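Local coordinates for protein alternansucrase (Leuconostoc mesenteroides, PDB 6HVG) that is a large glycoside hydrolase family 70 protein that combines a beta/alpha barrel, a bound calcium ion and cell-wall-binding-type repeats in a single chain, at residues Q835-G840 / V1044-F1049; T1063-A1068 / D1135-N1140; S1081-P1086 / I1153-P1158. One frame throughout, in Å; residues are numbered along the deposited sequence.

Contact 1. Residues Q835-G840 / V1044-F1049; sequences QYMEKG and VIYEGF
Y836, in the loop between helices 826-829 and 844-857, donates a hydrogen bond from its hydroxyl to G1048 O, on the segment that carries strand 1045-1047. Its CG lies anti to the backbone N (chi1 -171°), which sends the ring away from its own turn and toward the 1044-1049 segment. Followed outward, CB and CG pass T1063 of helix 1063-1075. CD2 and CE2 then run along V1066 and I1067 of the same helix, and the ring of Y826 meets that of Y836 with nearly parallel planes. On the other side of the ring from CD2 and CE2, CE1 approaches G1048 O to 3.4 Å and F1049 CA to 4.4 Å, both obliquely. CZ is 3.6 Å from the same oxygen, and OH ends 3.1 Å from G1048 O in the hydrogen bond. The bond does not follow a lone pair: the C=O...OH angle is 119°, and the hydroxyl stands above the carbonyl plane. The hydroxyl of Y836 also comes near the rim of the Y1046 ring, 4.3 Å from CE2 and close to the ring plane. The strand belongs to the eight-stranded parallel barrel of family 70, so the contact fastens a loop to a barrel strand near its C-terminal end. Q835 to E838 form a type II beta turn, closed by E838 N to Q835 O at 3.2 Å. M837, in the third position of that turn, has a positive phi. Its chain bends at chi3 and brings CE to 4.2 Å from Y1046 OH, the two side chains coming from opposite directions. F1074 stacks on the Y1046 ring and F1082 meets it edge-to-face.

Contact 2. Residues T1063-A1068 / D1135-N1140; sequences TNVVIA and DQDLRN
N1064 and D1137 share nearly the same first torsion (chi1 -67° and -70°), each with CG beside the backbone N and anti to the carbonyl carbon, and N1064 CB lies 4.2 Å from D1137 CB. V1065 sets CG2 anti to its own carbonyl carbon, and this methyl comes up to the D1137 carboxylate, 3.4 Å from OD1. The other oxygen, D1137 OD2, accepts a hydrogen bond from the backbone N-H of T1134, just ahead of the helix. N1064 lies alongside L1138, pointing the same way, with ND2 at 3.8 Å from L1138 CD1; the amide's hydrogen bond goes to Q1087 OE1. Farther along, A1068 CB faces N1140 O at 4.2 Å. No hydrogen bond joins the two segments, which meet by packing. On the flank of 1135-1140, R1139 grips one oxygen of D1135 end-on, with NH1 2.8 Å and NH2 3.2 Å from OD2, a salt bridge one helical turn long. The axes approach to 8.3 Å and run in the same general direction at 27°, as neighbouring outer helices of a beta/alpha barrel do. Helix 1063-1075 lies in the chain between strands 1045-1047 and 1081-1083, and helix 1135-1147 leads into strand 1151-1156. L1138 continues the packing onto F603 of helix 603-608, while I1067 packs on L1084, which follows E1083.

Contact 3. Residues S1081-P1086 / I1153-P1158; sequences SFELAP and IADWVP
Strands 1081-1083 and 1151-1156 are adjacent parallel strands of the family 70 beta/alpha barrel, joined by a beta-alpha-beta crossover through helix 1135-1147. E1083 and I1153 form the parallel bridge, and the chain on either side of E1083 supplies its bonds to I1153. I1153 N donates to F1082 O at 2.9 Å, nearly straight at 167°. The return bond, L1084 N to I1153 O, is weak at 3.5 Å. On the E1083 face of the sheet, I1153 turns CG1 anti to its carbonyl carbon (chi1 -77°), which carries CD1 back to the hydroxyl of S1081. Its other branch, CG2, touches E1083 CG at 3.8 Å, and the glutamate chain passes obliquely across it, extended toward its carboxylate. There E1083 OE2 and D1155 OD2 stand 4.4 Å apart, and each acid has its own salt bridge: E1083 OE1 with R823 of strand 821-825, D1155 OD1 with R619 of strand 617-620. R619 also makes a long, weak ion pair with E1083 OE2. These partners from other barrel strands are consistent with the E1083 face lining the barrel interior. A water bridges the two acids, 2.6 Å from E1083 OE2 and 2.7 Å from D1155 OD2. P1086 lies beside D1155 and points the same way, CB against CB, with its CD near OD2. Here A1085 O and D1155 N are joined through a second water, which donates to A1085 O at 3.1 Å and accepts from D1155 N at 3.1 Å.

How the contacts relate
From the N terminus, segment 835-840 opens contact 1, and the chain returns to close it at 1044-1049 after 203 residues rich in strand. Only then do the other two open. Contacts 2 and 3 cross: their segments follow in the order 1063-1068, 1081-1086, 1135-1140 and 1153-1158, so the two loops of 66 residues overlap along the chain. Each contact pairs like with like: helices 1063-1075 and 1135-1147 in contact 2, the strands that follow them in contact 3. Contact 1 joins them because strand 1045-1047 is the sheet neighbour of 1081-1083, with G1048 N 2.9 Å from E1083 O, a probable hydrogen bond. The three centres lie about 14 Å apart.

Contact 1. Residues Q835-G840 / V1044-F1049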
loop_
_atom_site.group_PDB
_atom_site.type_symbol
_atom_site.label_atom_id
_atom_site.label_comp_id
_atom_site.label_asym_id
_atom_site.label_seq_id
_atom_site.Cartn_x
_atom_site.Cartn_y
_atom_site.Cartn_z
ATOM N N GLN A 835 7.130 -6.334 -25.594
ATOM C CA GLN A 835 6.352 -5.695 -26.639
ATOM C C GLN A 835 4.939 -6.262 -26.719
ATOM O O GLN A 835 4.696 -7.392 -26.312
ATOM C CB GLN A 835 7.086 -5.888 -27.963
ATOM C CG GLN A 835 8.404 -5.149 -27.997
ATOM C CD GLN A 835 8.222 -3.653 -28.096
ATOM O OE1 GLN A 835 8.856 -2.897 -27.380
ATOM N NE2 GLN A 835 7.359 -3.220 -29.004
ATOM N N TYR A 836 4.008 -5.473 -27.245
ATOM C CA TYR A 836 2.598 -5.874 -27.282
ATOM C C TYR A 836 2.417 -7.043 -28.211
ATOM O O TYR A 836 2.795 -6.971 -29.374
ATOM C CB TYR A 836 1.697 -4.715 -27.723
ATOM C CG TYR A 836 0.212 -4.998 -27.575
ATOM C CD1 TYR A 836 -0.361 -5.202 -26.329
ATOM C CD2 TYR A 836 -0.620 -5.067 -28.682
ATOM C CE1 TYR A 836 -1.706 -5.458 -26.195
ATOM C CE2 TYR A 836 -1.975 -5.313 -28.551
ATOM C CZ TYR A 836 -2.509 -5.512 -27.308
ATOM O OH TYR A 836 -3.852 -5.772 -27.181
ATOM N N MET A 837 1.852 -8.128 -27.683
ATOM C CA MET A 837 1.621 -9.353 -28.441
ATOM C C MET A 837 2.908 -9.959 -28.996
ATOM O O MET A 837 2.889 -10.602 -30.042
ATOM C CB MET A 837 0.612 -9.081 -29.563
ATOM C CG MET A 837 -0.758 -9.654 -29.271
ATOM S SD MET A 837 -2.043 -8.989 -30.358
ATOM C CE MET A 837 -3.122 -8.497 -29.012
ATOM N N GLU A 838 4.023 -9.759 -28.296
ATOM C CA GLU A 838 5.323 -10.223 -28.786
ATOM C C GLU A 838 5.407 -11.733 -28.827
ATOM O O GLU A 838 6.010 -12.305 -29.747
ATOM C CB GLU A 838 6.479 -9.700 -27.924
ATOM C CG GLU A 838 7.850 -10.079 -28.476
ATOM C CD GLU A 838 8.979 -9.250 -27.909
ATOM O OE1 GLU A 838 9.164 -9.272 -26.670
ATOM O OE2 GLU A 838 9.679 -8.587 -28.712
ATOM N N LYS A 839 4.845 -12.367 -27.804
ATOM C CA LYS A 839 4.921 -13.796 -27.669
ATOM C C LYS A 839 3.724 -14.308 -26.890
ATOM O O LYS A 839 3.442 -13.812 -25.824
ATOM C CB LYS A 839 6.220 -14.186 -26.958
ATOM C CG LYS A 839 6.530 -15.680 -27.033
ATOM C CD LYS A 839 7.680 -16.081 -26.125
ATOM C CE LYS A 839 7.824 -17.592 -26.063
ATOM N NZ LYS A 839 8.793 -17.993 -25.005
ATOM N N GLY A 840 3.027 -15.308 -27.428
ATOM C CA GLY A 840 1.924 -15.943 -26.727
ATOM C C GLY A 840 2.406 -16.666 -25.494
ATOM O O GLY A 840 3.587 -16.963 -25.375
ATOM N N VAL A 1044 -18.221 -11.231 -24.676
ATOM C CA VAL A 1044 -16.940 -11.475 -24.015
ATOM C C VAL A 1044 -16.119 -10.194 -24.096
ATOM O O VAL A 1044 -15.942 -9.631 -25.189
ATOM C CB VAL A 1044 -16.155 -12.593 -24.699
ATOM C CG1 VAL A 1044 -14.826 -12.789 -23.996
ATOM C CG2 VAL A 1044 -16.955 -13.877 -24.711
ATOM N N ILE A 1045 -15.611 -9.743 -22.955
ATOM C CA ILE A 1045 -14.731 -8.579 -22.919
ATOM C C ILE A 1045 -13.294 -9.046 -22.915
ATOM O O ILE A 1045 -12.966 -10.019 -22.252
ATOM C CB ILE A 1045 -14.953 -7.734 -21.658
ATOM C CG1 ILE A 1045 -16.412 -7.308 -21.548
ATOM C CG2 ILE A 1045 -14.082 -6.493 -21.691
ATOM C CD1 ILE A 1045 -16.774 -6.749 -20.203
ATOM N N TYR A 1046 -12.448 -8.364 -23.656
ATOM C CA TYR A 1046 -11.036 -8.656 -23.639
ATOM C C TYR A 1046 -10.349 -7.457 -23.049
ATOM O O TYR A 1046 -10.425 -6.355 -23.601
ATOM C CB TYR A 1046 -10.535 -8.912 -25.044
ATOM C CG TYR A 1046 -9.067 -9.200 -25.184
ATOM C CD1 TYR A 1046 -8.521 -10.370 -24.695
ATOM C CD2 TYR A 1046 -8.230 -8.318 -25.839
ATOM C CE1 TYR A 1046 -7.175 -10.653 -24.840
ATOM C CE2 TYR A 1046 -6.885 -8.598 -25.999
ATOM C CZ TYR A 1046 -6.362 -9.765 -25.492
ATOM O OH TYR A 1046 -5.024 -10.027 -25.655
ATOM N N GLU A 1047 -9.709 -7.670 -21.906
ATOM C CA GLU A 1047 -8.914 -6.633 -21.284
ATOM C C GLU A 1047 -7.557 -6.740 -21.911
ATOM O O GLU A 1047 -6.775 -7.632 -21.553
ATOM C CB GLU A 1047 -8.842 -6.920 -19.812
ATOM C CG GLU A 1047 -8.135 -5.843 -19.024
ATOM C CD GLU A 1047 -7.860 -6.299 -17.607
ATOM O OE1 GLU A 1047 -7.721 -7.517 -17.410
ATOM O OE2 GLU A 1047 -7.807 -5.457 -16.698
ATOM N N GLY A 1048 -7.268 -5.852 -22.858
ATOM C CA GLY A 1048 -6.157 -6.066 -23.802
ATOM C C GLY A 1048 -4.909 -5.212 -23.586
ATOM O O GLY A 1048 -4.508 -4.500 -24.479
ATOM N N PHE A 1049 -4.344 -5.246 -22.392
ATOM C CA PHE A 1049 -3.134 -4.553 -22.102
ATOM C C PHE A 1049 -2.654 -5.098 -20.805
ATOM O O PHE A 1049 -3.390 -5.732 -20.071
ATOM C CB PHE A 1049 -3.370 -3.045 -21.978
ATOM C CG PHE A 1049 -4.137 -2.649 -20.762
ATOM C CD1 PHE A 1049 -5.520 -2.751 -20.728
ATOM C CD2 PHE A 1049 -3.468 -2.145 -19.641
ATOM C CE1 PHE A 1049 -6.228 -2.395 -19.601
ATOM C CE2 PHE A 1049 -4.173 -1.760 -18.543
ATOM C CZ PHE A 1049 -5.555 -1.887 -18.507
#

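Contact 2. Residues T1063-A1068 / D1135-N1140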
loop_
_atom_site.group_PDB
_atom_site.type_symbol
_atom_site.label_atom_id
_atom_site.label_comp_id
_atom_site.label_asym_id
_atom_site.label_seq_id
_atom_site.Cartn_x
_atom_site.Cartn_y
_atom_site.Cartn_z
ATOM N N THR A 1063 1.063 -0.678 -29.319
ATOM C CA THR A 1063 -0.132 -1.452 -29.046
ATOM C C THR A 1063 -1.277 -1.195 -30.024
ATOM O O THR A 1063 -1.808 -2.122 -30.608
ATOM C CB THR A 1063 -0.590 -1.194 -27.591
ATOM O OG1 THR A 1063 0.366 -1.759 -26.684
ATOM C CG2 THR A 1063 -1.941 -1.815 -27.300
ATOM N N ASN A 1064 -1.652 0.064 -30.205
ATOM C CA ASN A 1064 -2.844 0.408 -30.985
ATOM C C ASN A 1064 -2.680 0.203 -32.502
ATOM O O ASN A 1064 -3.666 -0.019 -33.219
ATOM C CB ASN A 1064 -3.282 1.845 -30.675
ATOM C CG ASN A 1064 -3.796 2.012 -29.251
ATOM O OD1 ASN A 1064 -4.072 1.037 -28.540
ATOM N ND2 ASN A 1064 -3.934 3.265 -28.826
ATOM N N VAL A 1065 -1.441 0.280 -32.986
ATOM C CA VAL A 1065 -1.137 -0.100 -34.362
ATOM C C VAL A 1065 -1.351 -1.599 -34.504
ATOM O O VAL A 1065 -2.082 -2.055 -35.386
ATOM C CB VAL A 1065 0.307 0.285 -34.753
ATOM C CG1 VAL A 1065 0.689 -0.327 -36.098
ATOM C CG2 VAL A 1065 0.468 1.809 -34.790
ATOM N N VAL A 1066 -0.749 -2.358 -33.599
ATOM C CA VAL A 1066 -0.916 -3.819 -33.575
ATOM C C VAL A 1066 -2.391 -4.227 -33.458
ATOM O O VAL A 1066 -2.822 -5.126 -34.157
ATOM C CB VAL A 1066 -0.068 -4.481 -32.463
ATOM C CG1 VAL A 1066 -0.375 -5.959 -32.334
ATOM C CG2 VAL A 1066 1.412 -4.303 -32.769
ATOM N N ILE A 1067 -3.166 -3.564 -32.604
ATOM C CA ILE A 1067 -4.585 -3.903 -32.439
ATOM C C ILE A 1067 -5.319 -3.764 -33.774
ATOM O O ILE A 1067 -6.144 -4.617 -34.107
ATOM C CB ILE A 1067 -5.267 -3.066 -31.324
ATOM C CG1 ILE A 1067 -4.741 -3.477 -29.944
ATOM C CG2 ILE A 1067 -6.782 -3.248 -31.318
ATOM C CD1 ILE A 1067 -5.015 -2.464 -28.844
ATOM N N ALA A 1068 -4.999 -2.727 -34.550
ATOM C CA ALA A 1068 -5.611 -2.533 -35.859
ATOM C C ALA A 1068 -5.296 -3.678 -36.835
ATOM O O ALA A 1068 -6.213 -4.210 -37.463
ATOM C CB ALA A 1068 -5.194 -1.201 -36.453
ATOM N N ASP A 1135 -2.657 9.801 -31.326
ATOM C CA ASP A 1135 -4.120 9.902 -31.331
ATOM C C ASP A 1135 -4.733 9.280 -32.583
ATOM O O ASP A 1135 -5.806 8.682 -32.509
ATOM C CB ASP A 1135 -4.594 11.350 -31.175
ATOM C CG ASP A 1135 -4.102 12.258 -32.281
ATOM O OD1 ASP A 1135 -2.871 12.350 -32.436
ATOM O OD2 ASP A 1135 -4.941 12.890 -32.977
ATOM N N GLN A 1136 -4.065 9.418 -33.730
ATOM C CA GLN A 1136 -4.522 8.743 -34.954
ATOM C C GLN A 1136 -4.445 7.221 -34.797
ATOM O O GLN A 1136 -5.359 6.513 -35.213
ATOM C CB GLN A 1136 -3.727 9.189 -36.181
ATOM C CG GLN A 1136 -4.338 8.750 -37.511
ATOM C CD GLN A 1136 -5.647 9.473 -37.826
ATOM O OE1 GLN A 1136 -5.655 10.692 -38.021
ATOM N NE2 GLN A 1136 -6.759 8.723 -37.877
ATOM N N ASP A 1137 -3.379 6.722 -34.169
ATOM C CA ASP A 1137 -3.258 5.284 -33.945
ATOM C C ASP A 1137 -4.457 4.746 -33.162
ATOM O O ASP A 1137 -4.940 3.643 -33.438
ATOM C CB ASP A 1137 -1.965 4.942 -33.206
ATOM C CG ASP A 1137 -0.729 5.140 -34.053
ATOM O OD1 ASP A 1137 -0.797 4.939 -35.284
ATOM O OD2 ASP A 1137 0.331 5.470 -33.477
ATOM N N LEU A 1138 -4.930 5.535 -32.196
ATOM C CA LEU A 1138 -6.076 5.159 -31.369
ATOM C C LEU A 1138 -7.378 5.157 -32.182
ATOM O O LEU A 1138 -8.164 4.212 -32.110
ATOM C CB LEU A 1138 -6.193 6.104 -30.171
ATOM C CG LEU A 1138 -7.416 5.949 -29.264
ATOM C CD1 LEU A 1138 -7.549 4.547 -28.689
ATOM C CD2 LEU A 1138 -7.333 6.978 -28.153
ATOM N N ARG A 1139 -7.596 6.215 -32.954
ATOM C CA ARG A 1139 -8.778 6.290 -33.807
ATOM C C ARG A 1139 -8.792 5.154 -34.838
ATOM O O ARG A 1139 -9.843 4.596 -35.126
ATOM C CB ARG A 1139 -8.875 7.663 -34.479
ATOM C CG ARG A 1139 -9.219 8.790 -33.499
ATOM C CD ARG A 1139 -9.645 10.069 -34.207
ATOM N NE ARG A 1139 -8.552 10.612 -35.019
ATOM C CZ ARG A 1139 -7.582 11.406 -34.574
ATOM N NH1 ARG A 1139 -7.535 11.798 -33.312
ATOM N NH2 ARG A 1139 -6.641 11.805 -35.400
ATOM N N ASN A 1140 -7.630 4.794 -35.368
ATOM C CA ASN A 1140 -7.529 3.668 -36.298
ATOM C C ASN A 1140 -7.802 2.340 -35.594
ATOM O O ASN A 1140 -8.436 1.446 -36.143
ATOM C CB ASN A 1140 -6.140 3.615 -36.983
ATOM C CG ASN A 1140 -5.896 4.785 -37.925
ATOM O OD1 ASN A 1140 -6.790 5.601 -38.186
ATOM N ND2 ASN A 1140 -4.672 4.895 -38.405
#

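Contact 3. Residues S1081-P1086 / I1153-P1158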
loop_
_atom_site.group_PDB
_atom_site.type_symbol
_atom_site.label_atom_id
_atom_site.label_comp_id
_atom_site.label_asym_id
_atom_site.label_seq_id
_atom_site.Cartn_x
_atom_site.Cartn_y
_atom_site.Cartn_z
ATOM N N SER A 1081 -16.472 -6.902 -26.990
ATOM C CA SER A 1081 -15.925 -5.602 -26.552
ATOM C C SER A 1081 -14.447 -5.655 -26.157
ATOM O O SER A 1081 -14.016 -6.549 -25.448
ATOM C CB SER A 1081 -16.726 -5.043 -25.393
ATOM O OG SER A 1081 -16.387 -3.679 -25.191
ATOM N N PHE A 1082 -13.681 -4.678 -26.625
ATOM C CA PHE A 1082 -12.249 -4.605 -26.394
ATOM C C PHE A 1082 -11.967 -3.531 -25.356
ATOM O O PHE A 1082 -12.189 -2.341 -25.598
ATOM C CB PHE A 1082 -11.520 -4.259 -27.680
ATOM C CG PHE A 1082 -10.062 -4.668 -27.684
ATOM C CD1 PHE A 1082 -9.118 -3.932 -26.983
ATOM C CD2 PHE A 1082 -9.640 -5.778 -28.396
ATOM C CE1 PHE A 1082 -7.796 -4.311 -26.991
ATOM C CE2 PHE A 1082 -8.317 -6.155 -28.413
ATOM C CZ PHE A 1082 -7.393 -5.423 -27.716
ATOM N N GLU A 1083 -11.512 -3.947 -24.184
ATOM C CA GLU A 1083 -11.160 -2.998 -23.135
ATOM C C GLU A 1083 -9.739 -2.578 -23.378
ATOM O O GLU A 1083 -8.810 -3.358 -23.180
ATOM C CB GLU A 1083 -11.319 -3.611 -21.740
ATOM C CG GLU A 1083 -11.264 -2.600 -20.619
ATOM C CD GLU A 1083 -11.003 -3.236 -19.261
ATOM O OE1 GLU A 1083 -11.640 -4.268 -18.944
ATOM O OE2 GLU A 1083 -10.139 -2.706 -18.510
ATOM N N LEU A 1084 -9.582 -1.341 -23.848
ATOM C CA LEU A 1084 -8.268 -0.741 -24.121
ATOM C C LEU A 1084 -7.732 -0.093 -22.860
ATOM O O LEU A 1084 -8.495 0.414 -22.051
ATOM C CB LEU A 1084 -8.382 0.332 -25.208
ATOM C CG LEU A 1084 -8.711 -0.148 -26.616
ATOM C CD1 LEU A 1084 -9.637 0.804 -27.314
ATOM C CD2 LEU A 1084 -7.458 -0.338 -27.446
ATOM N N ALA A 1085 -6.415 -0.066 -22.731
ATOM C CA ALA A 1085 -5.761 0.642 -21.646
ATOM C C ALA A 1085 -6.194 2.111 -21.631
ATOM O O ALA A 1085 -6.717 2.617 -22.634
ATOM C CB ALA A 1085 -4.260 0.556 -21.799
ATOM N N PRO A 1086 -6.016 2.792 -20.482
ATOM C CA PRO A 1086 -6.269 4.226 -20.422
ATOM C C PRO A 1086 -5.280 4.959 -21.301
ATOM O O PRO A 1086 -4.065 4.753 -21.175
ATOM C CB PRO A 1086 -6.029 4.569 -18.957
ATOM C CG PRO A 1086 -5.126 3.483 -18.464
ATOM C CD PRO A 1086 -5.617 2.262 -19.172
ATOM N N ILE A 1153 -13.844 0.015 -25.241
ATOM C CA ILE A 1153 -14.090 0.536 -23.891
ATOM C C ILE A 1153 -13.042 1.563 -23.505
ATOM O O ILE A 1153 -11.840 1.309 -23.591
ATOM C CB ILE A 1153 -14.126 -0.593 -22.839
ATOM C CG1 ILE A 1153 -15.447 -1.342 -22.914
ATOM C CG2 ILE A 1153 -13.991 -0.043 -21.447
ATOM C CD1 ILE A 1153 -15.383 -2.696 -22.246
ATOM N N ALA A 1154 -13.520 2.717 -23.065
ATOM C CA ALA A 1154 -12.671 3.782 -22.549
ATOM C C ALA A 1154 -12.499 3.627 -21.052
ATOM O O ALA A 1154 -13.475 3.442 -20.352
ATOM C CB ALA A 1154 -13.319 5.131 -22.841
ATOM N N ASP A 1155 -11.271 3.712 -20.557
ATOM C CA ASP A 1155 -11.030 3.700 -19.108
ATOM C C ASP A 1155 -11.286 5.103 -18.554
ATOM O O ASP A 1155 -10.536 6.027 -18.821
ATOM C CB ASP A 1155 -9.601 3.237 -18.773
ATOM C CG ASP A 1155 -9.548 2.323 -17.552
ATOM O OD1 ASP A 1155 -10.310 2.537 -16.608
ATOM O OD2 ASP A 1155 -8.749 1.377 -17.528
ATOM N N TRP A 1156 -12.370 5.251 -17.806
ATOM C CA TRP A 1156 -12.752 6.534 -17.198
ATOM C C TRP A 1156 -12.146 6.608 -15.788
ATOM O O TRP A 1156 -12.506 5.823 -14.889
ATOM C CB TRP A 1156 -14.274 6.610 -17.129
ATOM C CG TRP A 1156 -14.879 7.937 -16.911
ATOM C CD1 TRP A 1156 -14.529 9.102 -17.515
ATOM C CD2 TRP A 1156 -16.009 8.243 -16.069
ATOM N NE1 TRP A 1156 -15.357 10.124 -17.093
ATOM C CE2 TRP A 1156 -16.276 9.616 -16.210
ATOM C CE3 TRP A 1156 -16.823 7.488 -15.227
ATOM C CZ2 TRP A 1156 -17.327 10.249 -15.542
ATOM C CZ3 TRP A 1156 -17.879 8.128 -14.555
ATOM C CH2 TRP A 1156 -18.113 9.488 -14.717
ATOM N N VAL A 1157 -11.230 7.558 -15.606
ATOM C CA VAL A 1157 -10.387 7.635 -14.412
ATOM C C VAL A 1157 -10.580 8.950 -13.671
ATOM O O VAL A 1157 -9.714 9.785 -13.669
ATOM C CB VAL A 1157 -8.904 7.437 -14.801
ATOM C CG1 VAL A 1157 -8.018 7.417 -13.566
ATOM C CG2 VAL A 1157 -8.745 6.135 -15.564
ATOM N N PRO A 1158 -11.718 9.123 -13.008
ATOM C CA PRO A 1158 -12.031 10.388 -12.355
ATOM C C PRO A 1158 -11.413 10.644 -10.972
ATOM O O PRO A 1158 -11.496 11.779 -10.492
ATOM C CB PRO A 1158 -13.558 10.323 -12.233
ATOM C CG PRO A 1158 -13.845 8.885 -12.073
ATOM C CD PRO A 1158 -12.856 8.192 -12.954
HETATM O O HOH W 1 -9.151 -0.455 -19.492
HETATM O O HOH W 2 -9.067 4.626 -22.602
#